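Local coordinates for cellobiose 2-epimerase (Caldibacillus thermoamylovorans, PDB 5ZHB), which catalyses the epimerisation of cellobiose at C2 of its reducing-end sugar, interconverting the glucose and mannose forms, at residues 14-19 with 350-355; 33-38 with 366-371; 55-60 with 121-126. All coordinates share one frame; numbering follows the deposited sequence.

Interaction 1. Residues 14-19 with 350-355; sequences THILPF and GEWYWS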
loop_
_atom_site.group_PDB
_atom_site.type_symbol
_atom_site.label_atom_id
_atom_site.label_comp_id
_atom_site.label_asym_id
_atom_site.label_seq_id
_atom_site.Cartn_x
_atom_site.Cartn_y
_atom_site.Cartn_z
ATOM N N THR A 14 -15.264 -8.047 -12.599
ATOM C CA THR A 14 -15.318 -9.209 -13.481
ATOM C C THR A 14 -13.965 -9.906 -13.614
ATOM O O THR A 14 -13.939 -11.017 -14.122
ATOM C CB THR A 14 -15.894 -8.883 -14.867
ATOM O OG1 THR A 14 -14.933 -8.180 -15.640
ATOM C CG2 THR A 14 -17.207 -8.123 -14.809
ATOM N N HIS A 15 -12.839 -9.274 -13.204
ATOM C CA HIS A 15 -11.525 -9.863 -13.441
ATOM C C HIS A 15 -10.774 -9.955 -12.107
ATOM O O HIS A 15 -10.405 -11.055 -11.695
ATOM C CB HIS A 15 -10.807 -9.112 -14.568
ATOM C CG HIS A 15 -9.528 -9.719 -15.036
ATOM N ND1 HIS A 15 -9.372 -11.067 -15.280
ATOM C CD2 HIS A 15 -8.363 -9.147 -15.356
ATOM C CE1 HIS A 15 -8.131 -11.280 -15.703
ATOM N NE2 HIS A 15 -7.513 -10.115 -15.764
ATOM N N ILE A 16 -10.579 -8.813 -11.423
ATOM C CA ILE A 16 -9.684 -8.755 -10.265
ATOM C C ILE A 16 -10.263 -9.550 -9.102
ATOM O O ILE A 16 -9.634 -10.480 -8.601
ATOM C CB ILE A 16 -9.374 -7.306 -9.820
ATOM C CG1 ILE A 16 -8.683 -6.517 -10.926
ATOM C CG2 ILE A 16 -8.538 -7.356 -8.546
ATOM C CD1 ILE A 16 -8.485 -5.036 -10.637
ATOM N N LEU A 17 -11.417 -9.135 -8.604
ATOM C CA LEU A 17 -11.955 -9.752 -7.407
ATOM C C LEU A 17 -12.307 -11.236 -7.603
ATOM O O LEU A 17 -12.018 -12.027 -6.718
ATOM C CB LEU A 17 -13.120 -8.929 -6.889
ATOM C CG LEU A 17 -12.757 -7.490 -6.509
ATOM C CD1 LEU A 17 -13.969 -6.707 -6.104
ATOM C CD2 LEU A 17 -11.726 -7.475 -5.397
ATOM N N PRO A 18 -12.909 -11.694 -8.717
ATOM C CA PRO A 18 -13.057 -13.143 -8.952
ATOM C C PRO A 18 -11.750 -13.933 -8.927
ATOM O O PRO A 18 -11.719 -15.066 -8.460
ATOM C CB PRO A 18 -13.765 -13.242 -10.329
ATOM C CG PRO A 18 -14.466 -11.913 -10.479
ATOM C CD PRO A 18 -13.582 -10.881 -9.746
ATOM N N PHE A 19 -10.643 -13.357 -9.429
ATOM C CA PHE A 19 -9.376 -14.073 -9.404
ATOM C C PHE A 19 -8.949 -14.364 -7.957
ATOM O O PHE A 19 -8.597 -15.496 -7.621
ATOM C CB PHE A 19 -8.292 -13.272 -10.128
ATOM C CG PHE A 19 -6.873 -13.751 -9.843
ATOM C CD1 PHE A 19 -6.146 -13.252 -8.768
ATOM C CD2 PHE A 19 -6.266 -14.669 -10.686
ATOM C CE1 PHE A 19 -4.858 -13.693 -8.530
ATOM C CE2 PHE A 19 -4.988 -15.109 -10.455
ATOM C CZ PHE A 19 -4.259 -14.591 -9.403
ATOM N N GLY A 350 -5.658 -15.658 -15.214
ATOM C CA GLY A 350 -4.748 -14.554 -14.924
ATOM C C GLY A 350 -5.406 -13.372 -14.215
ATOM O O GLY A 350 -6.614 -13.348 -13.935
ATOM N N GLU A 351 -4.573 -12.366 -13.885
ATOM C CA GLU A 351 -5.067 -11.151 -13.251
ATOM C C GLU A 351 -4.317 -9.991 -13.898
ATOM O O GLU A 351 -4.448 -9.757 -15.097
ATOM C CB GLU A 351 -4.905 -11.359 -11.738
ATOM C CG GLU A 351 -5.460 -10.259 -10.842
ATOM C CD GLU A 351 -4.462 -9.376 -10.078
ATOM O OE1 GLU A 351 -4.918 -8.695 -9.150
ATOM O OE2 GLU A 351 -3.278 -9.329 -10.432
ATOM N N TRP A 352 -3.403 -9.393 -13.130
ATOM C CA TRP A 352 -2.455 -8.434 -13.668
ATOM C C TRP A 352 -1.046 -9.015 -13.567
ATOM O O TRP A 352 -0.654 -9.683 -12.613
ATOM C CB TRP A 352 -2.551 -7.092 -12.909
ATOM C CG TRP A 352 -3.844 -6.319 -13.051
ATOM C CD1 TRP A 352 -5.107 -6.765 -13.286
ATOM C CD2 TRP A 352 -3.957 -4.877 -12.974
ATOM N NE1 TRP A 352 -5.994 -5.722 -13.359
ATOM C CE2 TRP A 352 -5.311 -4.545 -13.172
ATOM C CE3 TRP A 352 -3.034 -3.847 -12.782
ATOM C CZ2 TRP A 352 -5.764 -3.229 -13.157
ATOM C CZ3 TRP A 352 -3.485 -2.546 -12.771
ATOM C CH2 TRP A 352 -4.818 -2.239 -12.983
ATOM N N TYR A 353 -0.221 -8.686 -14.548
ATOM C CA TYR A 353 1.189 -8.997 -14.422
ATOM C C TYR A 353 1.857 -8.118 -13.365
ATOM O O TYR A 353 1.418 -7.004 -13.092
ATOM C CB TYR A 353 1.883 -8.740 -15.747
ATOM C CG TYR A 353 1.352 -9.537 -16.916
ATOM C CD1 TYR A 353 1.398 -10.931 -16.930
ATOM C CD2 TYR A 353 0.927 -8.877 -18.066
ATOM C CE1 TYR A 353 0.924 -11.644 -18.026
ATOM C CE2 TYR A 353 0.475 -9.577 -19.168
ATOM C CZ TYR A 353 0.512 -10.956 -19.160
ATOM O OH TYR A 353 0.082 -11.592 -20.275
ATOM N N TRP A 354 2.922 -8.649 -12.769
ATOM C CA TRP A 354 3.714 -7.917 -11.807
ATOM C C TRP A 354 4.287 -6.669 -12.476
ATOM O O TRP A 354 4.215 -5.559 -11.947
ATOM C CB TRP A 354 4.837 -8.827 -11.291
ATOM C CG TRP A 354 5.702 -8.173 -10.241
ATOM C CD1 TRP A 354 6.575 -7.139 -10.451
ATOM C CD2 TRP A 354 5.828 -8.515 -8.852
ATOM N NE1 TRP A 354 7.185 -6.773 -9.286
ATOM C CE2 TRP A 354 6.779 -7.627 -8.296
ATOM C CE3 TRP A 354 5.266 -9.498 -8.040
ATOM C CZ2 TRP A 354 7.166 -7.685 -6.962
ATOM C CZ3 TRP A 354 5.677 -9.585 -6.731
ATOM C CH2 TRP A 354 6.621 -8.695 -6.201
ATOM N N SER A 355 4.902 -6.876 -13.643
ATOM C CA SER A 355 5.531 -5.773 -14.353
ATOM C C SER A 355 5.640 -6.097 -15.832
ATOM O O SER A 355 5.421 -7.243 -16.235
ATOM C CB SER A 355 6.874 -5.416 -13.727
ATOM O OG SER A 355 7.782 -6.504 -13.720
#
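In the (alpha/alpha)6 barrel of this epimerase family, His15, Ile16 and Phe19 on the N-terminal helix 2-21 meet Gly350, Glu351 and Trp352 of the long loop that follows helix 326-343. The helix is irregular here, with a wide turn at 14-16 and a kink at Pro18. From that turn the His15 imidazole reaches over the loop backbone. NE2 of His15 donates to O of Glu351 at 3.2 Å, a bent bond (138° at the hydrogen) that arrives from above the carbonyl plane rather than on a lone pair. On the same ring CE1 of His15 lies 3.1 Å from O of Gly350.

One turn on, Phe19 has CG anti to its backbone N (chi1 165°), and this turns a ring face to Glu351. CB of Glu351 sits over the middle of that face in a CH-pi contact, 3.6 Å from the centroid of the Phe19 ring. Ile16 packs against Trp352 and the carboxylate end of Glu351: its CG1 is 3.7 Å from NE1 of Trp352, while its CG2 lies 3.9 Å from OE1 of Glu351. That indole NE1 is itself bonded to Glu11, one turn earlier on the same helix.

The bent Glu351 chain folds back so that OE2 of Glu351 accepts the N of Trp352 at 2.7 Å. Lys372 adds a salt bridge to OE2, and Trp20 and Asn377 bond to OE1. The buried carboxylate is therefore satisfied at both oxygens, and its charge is probably well balanced where the aliphatic part of the same side chain serves as a hydrophobic lid on Phe19.

Interaction 2. Residues 33-38 with 366-371; sequences GLVDYD and EIAGPW
Val35 faces both Ile367 and Ala368 across a classic beta bulge, by which the short strand 34-35, already paired with strand 41-42, takes the loop before helix 375-387 as a second, antiparallel neighbour through a single bridge. Side chains sort to two sides of this small ribbon. On one, Val35 looks across at Ala368, with CG2 of Val35 3.8 Å from CB of Ala368. Ile367 lies on this side too, and its CG1 passes 3.8 Å from O of Asp36. Beneath them Phe19 and Trp20 of helix 2-21 touch Ile367 and Ala368, which joins the ribbon to the barrel.

Leu34 and Glu366 occupy the reverse side and cross at about a right angle. With CG anti to the backbone N (chi1 -170°) and a further turn at chi2, Leu34 brings CD1 back over the partner chain, 3.8 Å from CB of Glu366. Glu366 has CG between its N and carbonyl carbon (chi1 75°) and bends again further out, so that the carboxylate leads off toward Trp354.

The backbone bonds define the bulge. N of Val35 donates to O of Ala368 at 2.8 Å, and the carbonyl of Val35 takes two bonds in return. N of Ala368 reaches O of Val35 at 3.2 Å, and N of Ile367 comes closer to the same O of Val35, 2.9 Å; one oxygen accepting both N-H groups is the hallmark of the bulge. The extra residue swings Ile367 round beside Ala368. Beyond the bridge the chains stay close at Gly369, whose CA makes a CA-H...O contact of 3.1 Å with O of Gly33.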
loop_
_atom_site.group_PDB
_atom_site.type_symbol
_atom_site.label_atom_id
_atom_site.label_comp_id
_atom_site.label_asym_id
_atom_site.label_seq_id
_atom_site.Cartn_x
_atom_site.Cartn_y
_atom_site.Cartn_z
ATOM N N GLY A 33 -0.915 -18.969 -1.059
ATOM C CA GLY A 33 0.152 -18.013 -0.811
ATOM C C GLY A 33 0.930 -17.600 -2.056
ATOM O O GLY A 33 1.681 -16.635 -2.000
ATOM N N LEU A 34 0.770 -18.326 -3.174
ATOM C CA LEU A 34 1.571 -18.102 -4.375
ATOM C C LEU A 34 0.805 -18.590 -5.605
ATOM O O LEU A 34 0.282 -19.711 -5.589
ATOM C CB LEU A 34 2.902 -18.843 -4.313
ATOM C CG LEU A 34 3.941 -18.526 -5.396
ATOM C CD1 LEU A 34 4.461 -17.111 -5.241
ATOM C CD2 LEU A 34 5.101 -19.510 -5.313
ATOM N N VAL A 35 0.753 -17.720 -6.634
ATOM C CA VAL A 35 0.448 -18.090 -7.996
ATOM C C VAL A 35 1.619 -17.621 -8.846
ATOM O O VAL A 35 1.873 -16.428 -8.917
ATOM C CB VAL A 35 -0.864 -17.459 -8.470
ATOM C CG1 VAL A 35 -1.144 -17.836 -9.916
ATOM C CG2 VAL A 35 -2.035 -17.789 -7.555
ATOM N N ASP A 36 2.337 -18.556 -9.472
ATOM C CA ASP A 36 3.525 -18.209 -10.234
ATOM C C ASP A 36 3.094 -17.639 -11.580
ATOM O O ASP A 36 1.909 -17.641 -11.904
ATOM C CB ASP A 36 4.503 -19.370 -10.333
ATOM C CG ASP A 36 3.902 -20.668 -10.854
ATOM O OD1 ASP A 36 3.043 -20.590 -11.767
ATOM O OD2 ASP A 36 4.304 -21.741 -10.347
ATOM N N TYR A 37 4.076 -17.106 -12.324
ATOM C CA TYR A 37 3.866 -16.485 -13.616
ATOM C C TYR A 37 3.087 -17.422 -14.547
ATOM O O TYR A 37 2.301 -16.956 -15.366
ATOM C CB TYR A 37 5.209 -16.203 -14.288
ATOM C CG TYR A 37 5.026 -15.637 -15.683
ATOM C CD1 TYR A 37 4.496 -14.370 -15.856
ATOM C CD2 TYR A 37 5.304 -16.394 -16.821
ATOM C CE1 TYR A 37 4.328 -13.823 -17.112
ATOM C CE2 TYR A 37 5.100 -15.870 -18.090
ATOM C CZ TYR A 37 4.616 -14.583 -18.239
ATOM O OH TYR A 37 4.416 -14.034 -19.475
ATOM N N ASP A 38 3.329 -18.733 -14.433
ATOM C CA ASP A 38 2.700 -19.689 -15.341
ATOM C C ASP A 38 1.347 -20.156 -14.794
ATOM O O ASP A 38 0.783 -21.117 -15.317
ATOM C CB ASP A 38 3.670 -20.820 -15.657
ATOM C CG ASP A 38 4.132 -21.629 -14.457
ATOM O OD1 ASP A 38 3.504 -21.492 -13.384
ATOM O OD2 ASP A 38 5.105 -22.390 -14.608
ATOM N N GLU A 366 5.750 -13.794 -10.254
ATOM C CA GLU A 366 4.488 -14.313 -9.730
ATOM C C GLU A 366 3.354 -13.286 -9.869
ATOM O O GLU A 366 3.562 -12.074 -9.793
ATOM C CB GLU A 366 4.673 -14.788 -8.297
ATOM C CG GLU A 366 4.784 -13.684 -7.246
ATOM C CD GLU A 366 6.198 -13.205 -6.988
ATOM O OE1 GLU A 366 7.081 -13.325 -7.860
ATOM O OE2 GLU A 366 6.432 -12.762 -5.844
ATOM N N ILE A 367 2.128 -13.797 -10.005
ATOM C CA ILE A 367 0.928 -13.000 -10.135
ATOM C C ILE A 367 0.321 -12.753 -8.767
ATOM O O ILE A 367 -0.409 -11.796 -8.571
ATOM C CB ILE A 367 -0.107 -13.714 -11.041
ATOM C CG1 ILE A 367 0.483 -14.097 -12.339
ATOM C CG2 ILE A 367 -1.357 -12.862 -11.233
ATOM C CD1 ILE A 367 1.295 -12.999 -13.004
ATOM N N ALA A 368 0.554 -13.670 -7.845
ATOM C CA ALA A 368 0.050 -13.537 -6.502
ATOM C C ALA A 368 1.075 -14.134 -5.552
ATOM O O ALA A 368 1.622 -15.213 -5.810
ATOM C CB ALA A 368 -1.291 -14.209 -6.360
ATOM N N GLY A 369 1.289 -13.430 -4.441
ATOM C CA GLY A 369 2.174 -13.901 -3.405
ATOM C C GLY A 369 2.407 -12.852 -2.328
ATOM O O GLY A 369 1.700 -11.857 -2.274
ATOM N N PRO A 370 3.417 -13.060 -1.465
ATOM C CA PRO A 370 3.622 -12.200 -0.311
ATOM C C PRO A 370 3.691 -10.721 -0.669
ATOM O O PRO A 370 3.336 -9.905 0.169
ATOM C CB PRO A 370 4.934 -12.724 0.290
ATOM C CG PRO A 370 4.946 -14.181 -0.124
ATOM C CD PRO A 370 4.417 -14.137 -1.550
ATOM N N TRP A 371 4.197 -10.391 -1.861
ATOM C CA TRP A 371 4.390 -9.000 -2.233
ATOM C C TRP A 371 3.502 -8.584 -3.397
ATOM O O TRP A 371 3.668 -7.477 -3.902
ATOM C CB TRP A 371 5.870 -8.738 -2.538
ATOM C CG TRP A 371 6.685 -8.871 -1.283
ATOM C CD1 TRP A 371 7.590 -9.850 -1.002
ATOM C CD2 TRP A 371 6.525 -8.085 -0.076
ATOM N NE1 TRP A 371 8.054 -9.693 0.277
ATOM C CE2 TRP A 371 7.419 -8.627 0.871
ATOM C CE3 TRP A 371 5.742 -6.976 0.287
ATOM C CZ2 TRP A 371 7.534 -8.103 2.157
ATOM C CZ3 TRP A 371 5.841 -6.471 1.572
ATOM C CH2 TRP A 371 6.725 -7.036 2.495
#

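Interaction 3. Residues 55-60 with 121-126; sequences QLWAFS and LTEYYR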
loop_
_atom_site.group_PDB
_atom_site.type_symbol
_atom_site.label_atom_id
_atom_site.label_comp_id
_atom_site.label_asym_id
_atom_site.label_seq_id
_atom_site.Cartn_x
_atom_site.Cartn_y
_atom_site.Cartn_z
ATOM N N GLN A 55 -5.453 -8.415 1.646
ATOM C CA GLN A 55 -6.640 -9.162 1.242
ATOM C C GLN A 55 -7.859 -8.712 2.059
ATOM O O GLN A 55 -8.912 -8.441 1.482
ATOM C CB GLN A 55 -6.390 -10.661 1.362
ATOM C CG GLN A 55 -5.361 -11.194 0.393
ATOM C CD GLN A 55 -4.695 -12.439 0.935
ATOM O OE1 GLN A 55 -4.998 -12.874 2.054
ATOM N NE2 GLN A 55 -3.764 -12.994 0.167
ATOM N N LEU A 56 -7.690 -8.536 3.374
ATOM C CA LEU A 56 -8.784 -8.108 4.224
ATOM C C LEU A 56 -9.221 -6.696 3.852
ATOM O O LEU A 56 -10.420 -6.384 3.783
ATOM C CB LEU A 56 -8.363 -8.206 5.682
ATOM C CG LEU A 56 -9.298 -7.541 6.700
ATOM C CD1 LEU A 56 -10.732 -8.059 6.616
ATOM C CD2 LEU A 56 -8.733 -7.777 8.073
ATOM N N TRP A 57 -8.235 -5.819 3.631
ATOM C CA TRP A 57 -8.548 -4.435 3.286
ATOM C C TRP A 57 -9.350 -4.378 1.982
ATOM O O TRP A 57 -10.382 -3.695 1.922
ATOM C CB TRP A 57 -7.275 -3.561 3.249
ATOM C CG TRP A 57 -7.637 -2.143 2.920
ATOM C CD1 TRP A 57 -7.899 -1.137 3.804
ATOM C CD2 TRP A 57 -7.984 -1.640 1.611
ATOM N NE1 TRP A 57 -8.324 -0.026 3.128
ATOM C CE2 TRP A 57 -8.395 -0.303 1.789
ATOM C CE3 TRP A 57 -7.957 -2.175 0.331
ATOM C CZ2 TRP A 57 -8.803 0.490 0.720
ATOM C CZ3 TRP A 57 -8.329 -1.382 -0.735
ATOM C CH2 TRP A 57 -8.769 -0.074 -0.531
ATOM N N ALA A 58 -8.868 -5.073 0.936
ATOM C CA ALA A 58 -9.451 -5.029 -0.398
ATOM C C ALA A 58 -10.895 -5.539 -0.385
ATOM O O ALA A 58 -11.775 -4.876 -0.931
ATOM C CB ALA A 58 -8.608 -5.790 -1.404
ATOM N N PHE A 59 -11.153 -6.679 0.258
ATOM C CA PHE A 59 -12.517 -7.190 0.305
ATOM C C PHE A 59 -13.433 -6.313 1.155
ATOM O O PHE A 59 -14.607 -6.155 0.792
ATOM C CB PHE A 59 -12.524 -8.630 0.802
ATOM C CG PHE A 59 -12.111 -9.599 -0.279
ATOM C CD1 PHE A 59 -12.795 -9.645 -1.482
ATOM C CD2 PHE A 59 -10.987 -10.400 -0.124
ATOM C CE1 PHE A 59 -12.403 -10.522 -2.480
ATOM C CE2 PHE A 59 -10.607 -11.274 -1.128
ATOM C CZ PHE A 59 -11.313 -11.329 -2.298
ATOM N N SER A 60 -12.939 -5.778 2.270
ATOM C CA SER A 60 -13.746 -4.915 3.124
ATOM C C SER A 60 -14.146 -3.644 2.385
ATOM O O SER A 60 -15.319 -3.280 2.378
ATOM C CB SER A 60 -13.037 -4.544 4.399
ATOM O OG SER A 60 -12.735 -5.683 5.193
ATOM N N LEU A 121 -7.791 -3.734 9.598
ATOM C CA LEU A 121 -8.725 -3.973 10.697
ATOM C C LEU A 121 -9.711 -2.815 10.812
ATOM O O LEU A 121 -10.891 -3.045 11.049
ATOM C CB LEU A 121 -7.953 -4.192 12.000
ATOM C CG LEU A 121 -7.243 -5.542 12.146
ATOM C CD1 LEU A 121 -6.224 -5.459 13.243
ATOM C CD2 LEU A 121 -8.216 -6.659 12.420
ATOM N N THR A 122 -9.233 -1.573 10.611
ATOM C CA THR A 122 -10.110 -0.415 10.640
ATOM C C THR A 122 -11.070 -0.462 9.457
ATOM O O THR A 122 -12.253 -0.209 9.644
ATOM C CB THR A 122 -9.321 0.892 10.753
ATOM O OG1 THR A 122 -8.394 1.057 9.682
ATOM C CG2 THR A 122 -8.561 0.953 12.064
ATOM N N GLU A 123 -10.607 -0.882 8.270
ATOM C CA GLU A 123 -11.492 -0.971 7.123
ATOM C C GLU A 123 -12.584 -2.022 7.366
ATOM O O GLU A 123 -13.757 -1.818 7.037
ATOM C CB GLU A 123 -10.708 -1.306 5.859
ATOM C CG GLU A 123 -11.489 -1.106 4.563
ATOM C CD GLU A 123 -11.834 0.352 4.258
ATOM O OE1 GLU A 123 -11.292 1.304 4.864
ATOM O OE2 GLU A 123 -12.710 0.502 3.393
ATOM N N TYR A 124 -12.207 -3.156 7.961
ATOM C CA TYR A 124 -13.171 -4.198 8.258
ATOM C C TYR A 124 -14.170 -3.659 9.280
ATOM O O TYR A 124 -15.369 -3.911 9.182
ATOM C CB TYR A 124 -12.408 -5.431 8.744
ATOM C CG TYR A 124 -13.300 -6.629 9.040
ATOM C CD1 TYR A 124 -13.897 -7.331 8.016
ATOM C CD2 TYR A 124 -13.450 -7.104 10.340
ATOM C CE1 TYR A 124 -14.665 -8.453 8.277
ATOM C CE2 TYR A 124 -14.229 -8.212 10.613
ATOM C CZ TYR A 124 -14.842 -8.883 9.579
ATOM O OH TYR A 124 -15.609 -10.004 9.804
ATOM N N TYR A 125 -13.671 -2.863 10.231
ATOM C CA TYR A 125 -14.552 -2.286 11.229
ATOM C C TYR A 125 -15.563 -1.362 10.546
ATOM O O TYR A 125 -16.735 -1.350 10.898
ATOM C CB TYR A 125 -13.730 -1.586 12.303
ATOM C CG TYR A 125 -14.604 -0.978 13.389
ATOM C CD1 TYR A 125 -15.124 -1.762 14.416
ATOM C CD2 TYR A 125 -14.952 0.364 13.344
ATOM C CE1 TYR A 125 -15.922 -1.203 15.409
ATOM C CE2 TYR A 125 -15.766 0.926 14.312
ATOM C CZ TYR A 125 -16.235 0.147 15.355
ATOM O OH TYR A 125 -17.002 0.751 16.304
ATOM N N ARG A 126 -15.131 -0.618 9.522
ATOM C CA ARG A 126 -16.038 0.295 8.839
ATOM C C ARG A 126 -17.280 -0.448 8.348
ATOM O O ARG A 126 -18.365 0.121 8.356
ATOM C CB ARG A 126 -15.373 1.057 7.682
ATOM C CG ARG A 126 -14.280 1.980 8.199
ATOM C CD ARG A 126 -13.470 2.658 7.121
ATOM N NE ARG A 126 -14.274 3.641 6.393
ATOM C CZ ARG A 126 -13.918 4.228 5.267
ATOM N NH1 ARG A 126 -12.784 3.912 4.663
ATOM N NH2 ARG A 126 -14.729 5.110 4.713
HETATM O O HOH W 1 -9.396 2.891 3.660
#
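Apolar contact comes first: Leu56 and Tyr124 cross at about a right angle, CD1 of Leu56 lying 3.5 Å from CD1 of Tyr124.

A polar group meets the same ring at its edge, OG of Ser60 being 3.5 Å from CD1 of Tyr124. That hydroxyl is turned back along its own helix, where OG of Ser60 donates to O of Leu56 at 2.8 Å; the N of Ser60 reaches the same oxygen from the opposite face of its plane.

The axes of segments 55-60 and 121-126 run in the same sense, 26° apart, and approach to 8.4 Å, with helix 69-86 between them in sequence, consistent with neighbouring inner helices of an (alpha/alpha)6 barrel.

CH-pi and charged contacts gather at Glu123. With CG anti to the backbone N (chi1 -167°), Glu123 lays this carbon over the five-membered ring of Trp57, 3.9 Å from the centroid. A water accepts from NE1 of Trp57 at 3.2 Å and donates to OE1 of Glu123 at 2.8 Å. With an alanine at Glu123, the Trp57 face would probably lose the CG contact, the water its acceptor, and Arg64 and Arg126, like charges lying close together, their shared counter-charge. Arg64 makes a salt bridge with OE2 of Glu123, whereas NH1 of Arg126 makes one with OE1 of Glu123, on its syn side, at 3.0 Å.

From the N terminus, helix 2-21 supplies the first half of interaction 1, and residues 33-38, soon after it, the first half of interaction 2. Their partners come more than 300 residues later and in the same order, 350-355 and then 366-371, so the two loops cross. Together they fasten the start of the chain to the loops on both flanks of strand 355-356, and they touch where Phe19 meets Ile367 and Trp354 meets Glu366. Interaction 3 closes a much shorter loop, round helix 69-86, and is nested inside both. It joins helices 49-66 and 111-128, and touches interaction 1 through Leu17 and Phe59, but not interaction 2.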